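Local coordinates for ABC-type transport system, sugar-family extracellular solute-binding protein (Peptoclostridium difficile 630, PDB 6HNI) that binds tyrosine in its closed form, probably as the lipoprotein substrate receptor of an ABC transporter, and also has adhesive properties, at residues 135-140 with 256-261; 131-136 with 281-286. The protein carries 1 engineered substitution. All coordinates share one frame; numbering follows the deposited sequence.

In the fold
Both contacts grow from one strand, 132-136, the outermost of a five-stranded parallel sheet, and they share T135 and S136. Their centres lie about 11 Å apart. Contact 2 uses the strand itself and bonds it to the loop segment 281-286, whereas contact 1 uses its C-terminal end and the turn that follows, which meet the start of helix 258-273. In chain order the strand comes first, then residues 256-261, then 281-286, so the helix of contact 1 leads into the loop of contact 2. The two also touch directly, I256 packing against S286. Together they flank the strand whose C-terminal turn brings D137 to the tyrosine pocket.

Contact 1: residues 135-140 with 256-261; sequences TSDFVS and INYEKL. With TYR (tyrosine), chain B.
A single carboxylate oxygen, D137 OD2, is gripped both by the protein and by its ligand: the phenol Y258 OH donates to it over 2.6 Å, and the amino nitrogen of the bound tyrosine lies 2.8 Å from OD2. OD1 adds only a weak second bond to that amino group and another weak one from S114. The phenol meets OD2 on the anti side of the carboxylate, 25° out of its plane, while the carboxylate stands almost upright to the Y258 ring, the planes being 85° apart. OD2 itself lies at the ring's edge, near its plane. With CG lodged between the backbone N and the carbonyl carbon (chi1 65°), D137 turns its acid towards both donors. Water 1 completes a loop, donating to D137 O (2.7 Å) and to Y258 OH (2.8 Å), so that the phenol accepts one bond while giving another.

Apolar groups close in around this polar core. The CD1 methyl of I256 lies over one face of the Y258 ring, towards its rim, and reaches D137 CB at 3.8 Å. L261 reaches from helix to strand: its CG packs 3.6 Å from T135 OG1, a hydroxyl bonded to T111 and T265, and its CD2 leans on D137 CB. S136 OG, also hydrogen-bonded to V113 O, accepts from F138 N in an ST turn that closes around D137. Y258, itself a wall of the pocket, thus also orients the acid, and the buried carboxylate probably balances the charge of the ligand's ammonium group, a suitable arrangement for recognising a free amino acid.

Contact 2: residues 131-136 with 281-286; sequences NVSGTS and MPVATS
The backbones of 133-136 and 281-285 run side by side in the same direction, 6° apart, and meet in a single parallel bridge in which A284 N donates to G134 O (3.0 Å) and S136 N donates to A284 O (2.9 Å). Each of these carbonyls also takes a CA-H...O contact, G134 O from V283 and A284 O from T135. Farther along, water 2 carries the pairing past the bridge: it lies between S136 O and S286 N, accepting from the latter and probably sharing a proton with the former.

Where the bridge has not yet begun, a side chain takes over. S133 OG donates to M281 O over 2.8 Å, coming from above the carbonyl plane, 53° out of it. Its hydroxyl extends anti to the backbone N (chi1 -170°), which carries it across to the loop, and M281 CG packs beside it at 3.6 Å. M281 then bends at its sulfur and continues towards M268 and I272 of helix 258-273.

V283 spreads its two methyls along the strand. CG1 rests 3.5 Å from G134 O and next to S136 CB, while CG2 turns towards S133 OG. At the bridge itself, the methyls A284 CB and T135 CG2 touch. At the far end, T285 CG2 meets S136 CB at 3.9 Å. G134 has backbone angles (phi 139°) open to a residue without a side chain; its N is buried without a partner.

On its other side, strand 132-136 pairs with 108-113. The loop 281-286 thus acts as a short, bridge-like extension at the edge of a parallel sheet, in the alpha/beta lobe architecture of periplasmic-binding-protein-type receptors.

Contact 1: residues 135-140 with 256-261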
loop_
_atom_site.group_PDB
_atom_site.type_symbol
_atom_site.label_atom_id
_atom_site.label_comp_id
_atom_site.label_asym_id
_atom_site.label_seq_id
_atom_site.Cartn_x
_atom_site.Cartn_y
_atom_site.Cartn_z
ATOM N N THR A 135 0.901 -1.535 -11.850
ATOM C CA THR A 135 1.406 -2.478 -10.877
ATOM C C THR A 135 0.406 -2.616 -9.685
ATOM O O THR A 135 -0.321 -1.685 -9.374
ATOM C CB THR A 135 2.763 -2.074 -10.291
ATOM O OG1 THR A 135 2.727 -0.724 -9.851
ATOM C CG2 THR A 135 3.880 -2.185 -11.365
ATOM N N SER A 136 0.475 -3.809 -9.135
ATOM C CA SER A 136 -0.290 -4.162 -7.915
ATOM C C SER A 136 0.708 -4.439 -6.837
ATOM O O SER A 136 1.722 -5.109 -7.009
ATOM C CB SER A 136 -1.150 -5.356 -8.230
ATOM O OG SER A 136 -1.613 -5.931 -6.948
ATOM N N ASP A 137 0.334 -3.993 -5.599
ATOM C CA ASP A 137 1.101 -4.276 -4.390
ATOM C C ASP A 137 0.539 -5.473 -3.649
ATOM O O ASP A 137 0.741 -5.568 -2.407
ATOM C CB ASP A 137 1.258 -3.070 -3.460
ATOM C CG ASP A 137 -0.069 -2.578 -2.851
ATOM O OD1 ASP A 137 -1.123 -2.957 -3.370
ATOM O OD2 ASP A 137 0.059 -1.747 -1.902
ATOM N N PHE A 138 -0.118 -6.388 -4.325
ATOM C CA PHE A 138 -0.509 -7.655 -3.711
ATOM C C PHE A 138 0.650 -8.318 -3.023
ATOM O O PHE A 138 1.764 -8.439 -3.554
ATOM C CB PHE A 138 -1.084 -8.640 -4.735
ATOM C CG PHE A 138 -1.370 -9.970 -4.120
ATOM C CD1 PHE A 138 -2.506 -10.137 -3.359
ATOM C CD2 PHE A 138 -0.464 -10.995 -4.192
ATOM C CE1 PHE A 138 -2.738 -11.345 -2.691
ATOM C CE2 PHE A 138 -0.672 -12.197 -3.542
ATOM C CZ PHE A 138 -1.808 -12.371 -2.799
ATOM N N VAL A 139 0.407 -8.786 -1.780
ATOM C CA VAL A 139 1.318 -9.614 -1.035
ATOM C C VAL A 139 0.510 -10.614 -0.246
ATOM O O VAL A 139 -0.564 -10.252 0.237
ATOM C CB VAL A 139 2.232 -8.770 -0.101
ATOM C CG1 VAL A 139 1.461 -7.991 1.011
ATOM C CG2 VAL A 139 3.389 -9.607 0.443
ATOM N N SER A 140 0.983 -11.842 -0.138
ATOM C CA SER A 140 0.187 -12.812 0.660
ATOM C C SER A 140 0.233 -12.522 2.156
ATOM O O SER A 140 1.219 -12.046 2.684
ATOM C CB SER A 140 0.596 -14.254 0.406
ATOM O OG SER A 140 1.851 -14.509 1.000
ATOM N N ILE A 256 7.223 -6.024 0.195
ATOM C CA ILE A 256 7.827 -5.629 -1.105
ATOM C C ILE A 256 8.426 -4.254 -1.028
ATOM O O ILE A 256 8.232 -3.457 -0.093
ATOM C CB ILE A 256 6.788 -5.689 -2.221
ATOM C CG1 ILE A 256 5.736 -4.575 -2.048
ATOM C CG2 ILE A 256 6.216 -7.092 -2.364
ATOM C CD1 ILE A 256 4.897 -4.287 -3.254
ATOM N N ASN A 257 9.202 -3.940 -2.070
ATOM C CA ASN A 257 9.884 -2.625 -2.183
ATOM C C ASN A 257 9.065 -1.725 -3.067
ATOM O O ASN A 257 8.980 -1.912 -4.320
ATOM C CB ASN A 257 11.300 -2.855 -2.764
ATOM C CG ASN A 257 12.132 -1.595 -2.862
ATOM O OD1 ASN A 257 11.636 -0.539 -3.215
ATOM N ND2 ASN A 257 13.453 -1.733 -2.602
ATOM N N TYR A 258 8.477 -0.699 -2.461
ATOM C CA TYR A 258 7.544 0.156 -3.195
ATOM C C TYR A 258 8.241 1.124 -4.187
ATOM O O TYR A 258 7.656 1.448 -5.224
ATOM C CB TYR A 258 6.667 0.930 -2.217
ATOM C CG TYR A 258 5.443 0.128 -1.771
ATOM C CD1 TYR A 258 5.554 -0.842 -0.756
ATOM C CD2 TYR A 258 4.221 0.320 -2.333
ATOM C CE1 TYR A 258 4.454 -1.559 -0.368
ATOM C CE2 TYR A 258 3.081 -0.384 -1.884
ATOM C CZ TYR A 258 3.248 -1.342 -0.919
ATOM O OH TYR A 258 2.137 -2.051 -0.443
ATOM N N GLU A 259 9.460 1.532 -3.869
ATOM C CA GLU A 259 10.216 2.351 -4.859
ATOM C C GLU A 259 10.417 1.523 -6.111
ATOM O O GLU A 259 10.249 2.051 -7.247
ATOM C CB GLU A 259 11.519 2.834 -4.280
ATOM C CG GLU A 259 12.165 3.807 -5.292
ATOM C CD GLU A 259 13.414 4.543 -4.805
ATOM O OE1 GLU A 259 13.632 4.718 -3.573
ATOM O OE2 GLU A 259 14.172 5.004 -5.694
ATOM N N LYS A 260 10.828 0.272 -5.986
ATOM C CA LYS A 260 10.979 -0.605 -7.185
ATOM C C LYS A 260 9.680 -0.801 -7.921
ATOM O O LYS A 260 9.632 -0.925 -9.162
ATOM C CB LYS A 260 11.644 -1.936 -6.857
ATOM C CG LYS A 260 13.051 -1.790 -6.303
ATOM C CD LYS A 260 13.687 -3.119 -5.971
ATOM C CE LYS A 260 15.117 -2.969 -5.518
ATOM N NZ LYS A 260 15.766 -4.291 -5.573
ATOM N N LEU A 261 8.577 -0.927 -7.193
ATOM C CA LEU A 261 7.247 -1.062 -7.810
ATOM C C LEU A 261 6.882 0.187 -8.642
ATOM O O LEU A 261 6.344 0.061 -9.744
ATOM C CB LEU A 261 6.168 -1.378 -6.749
ATOM C CG LEU A 261 4.870 -1.981 -7.250
ATOM C CD1 LEU A 261 5.053 -3.468 -7.575
ATOM C CD2 LEU A 261 3.751 -1.827 -6.181
HETATM N N TYR B . -2.580 -1.277 -1.014
HETATM C CA TYR B . -3.162 0.058 -0.793
HETATM C C TYR B . -4.232 0.327 -1.839
HETATM O O TYR B . -4.711 1.452 -1.903
HETATM C CB TYR B . -2.093 1.159 -0.638
HETATM C CG TYR B . -1.253 0.980 0.583
HETATM C CD1 TYR B . -1.844 1.133 1.872
HETATM C CD2 TYR B . 0.057 0.605 0.555
HETATM C CE1 TYR B . -1.106 0.892 3.001
HETATM C CE2 TYR B . 0.812 0.362 1.681
HETATM C CZ TYR B . 0.206 0.504 2.952
HETATM O OH TYR B . 0.942 0.255 4.093
HETATM O OXT TYR B . -4.661 -0.582 -2.519
HETATM O O HOH W 1 2.374 -4.834 -0.321
#

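Contact 2: residues 131-136 with 281-286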
loop_
_atom_site.group_PDB
_atom_site.type_symbol
_atom_site.label_atom_id
_atom_site.label_comp_id
_atom_site.label_asym_id
_atom_site.label_seq_id
_atom_site.Cartn_x
_atom_site.Cartn_y
_atom_site.Cartn_z
ATOM N N ASN A 131 -8.864 1.198 -19.933
ATOM C CA ASN A 131 -7.801 2.179 -20.035
ATOM C C ASN A 131 -6.802 2.186 -18.877
ATOM O O ASN A 131 -6.085 3.157 -18.672
ATOM C CB ASN A 131 -8.332 3.602 -20.279
ATOM C CG ASN A 131 -9.258 4.123 -19.150
ATOM O OD1 ASN A 131 -10.203 3.430 -18.793
ATOM N ND2 ASN A 131 -9.050 5.354 -18.715
ATOM N N VAL A 132 -6.785 1.101 -18.099
ATOM C CA VAL A 132 -5.954 1.010 -16.904
ATOM C C VAL A 132 -4.973 -0.159 -16.963
ATOM O O VAL A 132 -5.364 -1.259 -17.298
ATOM C CB VAL A 132 -6.829 0.799 -15.633
ATOM C CG1 VAL A 132 -5.951 0.805 -14.404
ATOM C CG2 VAL A 132 -7.871 1.910 -15.578
ATOM N N SER A 133 -3.715 0.090 -16.604
ATOM C CA SER A 133 -2.755 -0.961 -16.294
ATOM C C SER A 133 -1.794 -0.445 -15.232
ATOM O O SER A 133 -2.081 0.590 -14.592
ATOM C CB SER A 133 -2.019 -1.474 -17.529
ATOM O OG SER A 133 -1.297 -2.647 -17.145
ATOM N N GLY A 134 -0.724 -1.168 -14.941
ATOM C CA GLY A 134 0.266 -0.749 -14.004
ATOM C C GLY A 134 0.738 -1.881 -13.127
ATOM O O GLY A 134 0.923 -2.976 -13.561
ATOM N N THR A 135 0.901 -1.535 -11.850
ATOM C CA THR A 135 1.406 -2.478 -10.877
ATOM C C THR A 135 0.406 -2.616 -9.685
ATOM O O THR A 135 -0.321 -1.685 -9.374
ATOM C CB THR A 135 2.763 -2.074 -10.291
ATOM O OG1 THR A 135 2.727 -0.724 -9.851
ATOM C CG2 THR A 135 3.880 -2.185 -11.365
ATOM N N SER A 136 0.475 -3.809 -9.135
ATOM C CA SER A 136 -0.290 -4.162 -7.915
ATOM C C SER A 136 0.708 -4.439 -6.837
ATOM O O SER A 136 1.722 -5.109 -7.009
ATOM C CB SER A 136 -1.150 -5.356 -8.230
ATOM O OG SER A 136 -1.613 -5.931 -6.948
ATOM N N MET A 281 -1.750 -4.375 -21.796
ATOM C CA MET A 281 -0.527 -4.413 -20.996
ATOM C C MET A 281 -0.821 -5.159 -19.675
ATOM O O MET A 281 -1.657 -4.707 -18.934
ATOM C CB MET A 281 -0.105 -2.995 -20.674
ATOM C CG MET A 281 1.110 -2.838 -19.785
ATOM S SD MET A 281 1.593 -1.088 -19.747
ATOM C CE MET A 281 2.382 -0.833 -21.294
ATOM N N PRO A 282 -0.158 -6.295 -19.395
ATOM C CA PRO A 282 -0.415 -7.004 -18.145
ATOM C C PRO A 282 -0.027 -6.211 -16.911
ATOM O O PRO A 282 1.002 -5.518 -16.892
ATOM C CB PRO A 282 0.430 -8.290 -18.261
ATOM C CG PRO A 282 1.054 -8.276 -19.581
ATOM C CD PRO A 282 0.848 -6.979 -20.237
ATOM N N VAL A 283 -0.870 -6.342 -15.876
ATOM C CA VAL A 283 -0.562 -5.779 -14.569
ATOM C C VAL A 283 0.597 -6.594 -13.937
ATOM O O VAL A 283 0.571 -7.826 -13.955
ATOM C CB VAL A 283 -1.790 -5.734 -13.660
ATOM C CG1 VAL A 283 -1.404 -5.230 -12.268
ATOM C CG2 VAL A 283 -2.883 -4.877 -14.262
ATOM N N ALA A 284 1.601 -5.881 -13.433
ATOM C CA ALA A 284 2.771 -6.469 -12.827
ATOM C C ALA A 284 2.687 -6.485 -11.308
ATOM O O ALA A 284 2.100 -5.594 -10.697
ATOM C CB ALA A 284 4.020 -5.727 -13.290
ATOM N N THR A 285 3.286 -7.518 -10.707
ATOM C CA THR A 285 3.394 -7.643 -9.266
ATOM C C THR A 285 4.833 -7.990 -8.892
ATOM O O THR A 285 5.630 -8.333 -9.770
ATOM C CB THR A 285 2.509 -8.782 -8.721
ATOM O OG1 THR A 285 2.866 -10.022 -9.356
ATOM C CG2 THR A 285 1.076 -8.488 -8.961
ATOM N N SER A 286 5.151 -7.963 -7.597
ATOM C CA SER A 286 6.450 -8.355 -7.070
ATOM C C SER A 286 6.363 -9.565 -6.198
ATOM O O SER A 286 5.495 -9.611 -5.317
ATOM C CB SER A 286 7.116 -7.231 -6.303
ATOM O OG SER A 286 8.382 -7.659 -5.785
HETATM O O HOH W 2 3.190 -7.022 -5.681
#